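Local structure of putative efflux transporter (Bacteroides eggerthii, 4L8J) at residues Ser71-Tyr74 with Ala75-Ala79. The protein is probably the periplasmic membrane-fusion (adaptor) subunit of an efflux pump, linking an inner-membrane transporter to an outer-membrane channel. Sequence-based numbering, arbitrary orientation.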
ATOM      1  N   SER A  71      54.855 -27.440 -55.991  1.00 51.64           N
ATOM      2  CA  SER A  71      54.168 -27.656 -57.267  1.00 53.20           C
ATOM      3  C   SER A  71      54.834 -28.777 -58.086  1.00 56.89           C
ATOM      4  O   SER A  71      54.125 -29.569 -58.715  1.00 55.37           O
ATOM      5  CB  SER A  71      54.128 -26.365 -58.081  1.00 60.33           C
ATOM      6  OG  SER A  71      53.386 -26.524 -59.278  1.00 75.49           O
ATOM      7  N   LEU A  72      56.187 -28.846 -58.054  1.00 54.96           N
ATOM      8  CA  LEU A  72      56.978 -29.869 -58.748  1.00 55.45           C
ATOM      9  C   LEU A  72      56.716 -31.243 -58.134  1.00 56.20           C
ATOM     10  O   LEU A  72      56.450 -32.179 -58.878  1.00 55.74           O
ATOM     11  CB  LEU A  72      58.477 -29.544 -58.724  1.00 56.97           C
ATOM     12  CG  LEU A  72      58.922 -28.487 -59.731  1.00 64.53           C
ATOM     13  CD1 LEU A  72      60.027 -27.613 -59.163  1.00 66.23           C
ATOM     14  CD2 LEU A  72      59.350 -29.120 -61.041  1.00 68.12           C
ATOM     15  N   GLN A  73      56.737 -31.345 -56.784  1.00 50.16           N
ATOM     16  CA  GLN A  73      56.443 -32.580 -56.066  1.00 49.22           C
ATOM     17  C   GLN A  73      55.003 -33.032 -56.334  1.00 48.98           C
ATOM     18  O   GLN A  73      54.788 -34.206 -56.588  1.00 46.10           O
ATOM     19  CB  GLN A  73      56.684 -32.421 -54.557  1.00 49.98           C
ATOM     20  CG  GLN A  73      56.730 -33.754 -53.799  1.00 53.50           C
ATOM     21  CD  GLN A  73      57.864 -34.629 -54.287  1.00 67.47           C
ATOM     22  OE1 GLN A  73      59.046 -34.275 -54.197  1.00 62.37           O
ATOM     23  NE2 GLN A  73      57.518 -35.765 -54.871  1.00 54.79           N
ATOM     24  N   TYR A  74      54.048 -32.090 -56.340  1.00 46.14           N
ATOM     25  CA  TYR A  74      52.630 -32.340 -56.605  1.00 44.99           C
ATOM     26  C   TYR A  74      52.444 -33.041 -57.978  1.00 47.69           C
ATOM     27  O   TYR A  74      51.829 -34.110 -58.018  1.00 43.31           O
ATOM     28  CB  TYR A  74      51.810 -31.026 -56.515  1.00 45.77           C
ATOM     29  CG  TYR A  74      50.344 -31.185 -56.863  1.00 48.30           C
ATOM     30  CD1 TYR A  74      49.902 -31.080 -58.179  1.00 51.15           C
ATOM     31  CD2 TYR A  74      49.397 -31.439 -55.876  1.00 48.87           C
ATOM     32  CE1 TYR A  74      48.562 -31.273 -58.512  1.00 52.17           C
ATOM     33  CE2 TYR A  74      48.048 -31.596 -56.192  1.00 50.06           C
ATOM     34  CZ  TYR A  74      47.637 -31.523 -57.513  1.00 60.84           C
ATOM     35  OH  TYR A  74      46.306 -31.679 -57.819  1.00 65.30           O
ATOM     36  N   ALA A  75      52.975 -32.436 -59.079  1.00 44.92           N
ATOM     37  CA  ALA A  75      52.878 -32.958 -60.442  1.00 45.73           C
ATOM     38  C   ALA A  75      53.542 -34.342 -60.594  1.00 50.14           C
ATOM     39  O   ALA A  75      53.072 -35.149 -61.403  1.00 49.87           O
ATOM     40  CB  ALA A  75      53.501 -31.976 -61.439  1.00 47.74           C
ATOM     41  N   ALA A  76      54.633 -34.601 -59.845  1.00 46.74           N
ATOM     42  CA  ALA A  76      55.328 -35.892 -59.850  1.00 47.06           C
ATOM     43  C   ALA A  76      54.513 -36.929 -59.068  1.00 48.49           C
ATOM     44  O   ALA A  76      54.378 -38.067 -59.506  1.00 48.56           O
ATOM     45  CB  ALA A  76      56.721 -35.739 -59.246  1.00 48.44           C
ATOM     46  N   ASP A  77      53.946 -36.532 -57.919  1.00 43.30           N
ATOM     47  CA  ASP A  77      53.127 -37.424 -57.099  1.00 41.93           C
ATOM     48  C   ASP A  77      51.799 -37.712 -57.815  1.00 46.63           C
ATOM     49  O   ASP A  77      51.305 -38.837 -57.742  1.00 46.38           O
ATOM     50  CB  ASP A  77      52.911 -36.833 -55.688  1.00 42.42           C
ATOM     51  CG  ASP A  77      54.158 -36.825 -54.810  1.00 45.87           C
ATOM     52  OD1 ASP A  77      55.149 -37.473 -55.181  1.00 47.90           O
ATOM     53  OD2 ASP A  77      54.104 -36.244 -53.710  1.00 53.92           O
ATOM     54  N   LYS A  78      51.265 -36.721 -58.554  1.00 45.70           N
ATOM     55  CA  LYS A  78      50.035 -36.847 -59.349  1.00 46.39           C
ATOM     56  C   LYS A  78      50.217 -37.912 -60.426  1.00 50.32           C
ATOM     57  O   LYS A  78      49.395 -38.828 -60.512  1.00 49.39           O
ATOM     58  CB  LYS A  78      49.625 -35.502 -59.986  1.00 49.48           C
ATOM     59  CG  LYS A  78      48.287 -35.545 -60.732  1.00 58.03           C
ATOM     60  CD  LYS A  78      47.868 -34.158 -61.220  1.00 64.63           C
ATOM     61  CE  LYS A  78      46.510 -34.153 -61.880  1.00 72.74           C
ATOM     62  NZ  LYS A  78      46.548 -34.704 -63.260  1.00 81.43           N
ATOM     63  N   ALA A  79      51.295 -37.794 -61.232  1.00 47.57           N
ATOM     64  CA  ALA A  79      51.629 -38.747 -62.289  1.00 47.51           C
ATOM     65  C   ALA A  79      51.837 -40.163 -61.689  1.00 51.28           C
ATOM     66  O   ALA A  79      51.210 -41.106 -62.168  1.00 52.33           O
ATOM     67  CB  ALA A  79      52.869 -38.288 -63.038  1.00 49.25           C
TER
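Gln73 reaches one turn forward along helix 68-95 to Asp77, and its side chain can be followed atom by atom. CB leaves the helix directed away from the next turn. CG lies anti to the backbone N (chi1 -166°), which carries the chain forward, and passes 3.6 Å from Asp77 OD2. A bend at chi2 (62°) then swings the amide over the carboxylate, where CD stands 4.0 Å from Asp77 OD1. At the tip, NE2 donates to Asp77 OD1 at 2.9 Å. The bond lies almost in the amide plane of Gln73 but descends on the oxygen from above the carboxylate plane, the two planes being 41° apart. Glutamine suits this place because its length spans a turn and its neutral amide offers an N-H to the shorter, charged aspartate.

Beneath it the same two residues share a backbone bond, Asp77 N to Gln73 O at 2.8 Å, so the pair is joined twice. Lys78 CD alone touches the Tyr74 ring, at CE1 (4.0 Å), the side chains running aslant. Tyrosine combines a ring for packing with a hydroxyl that bonds to Tyr119 OH on helix 102-127, the other arm of the adaptor's helical hairpin; lysine lays an aliphatic stem beside it while NZ reaches Glu82 in a salt bridge.

The chemistry implies two i to i+4 side-chain contacts on one helix, one a hydrogen bond that probably eases the negative charge of Asp77, the other apolar; Tyr74, Asp77 and Lys78 all touch helix 102-127.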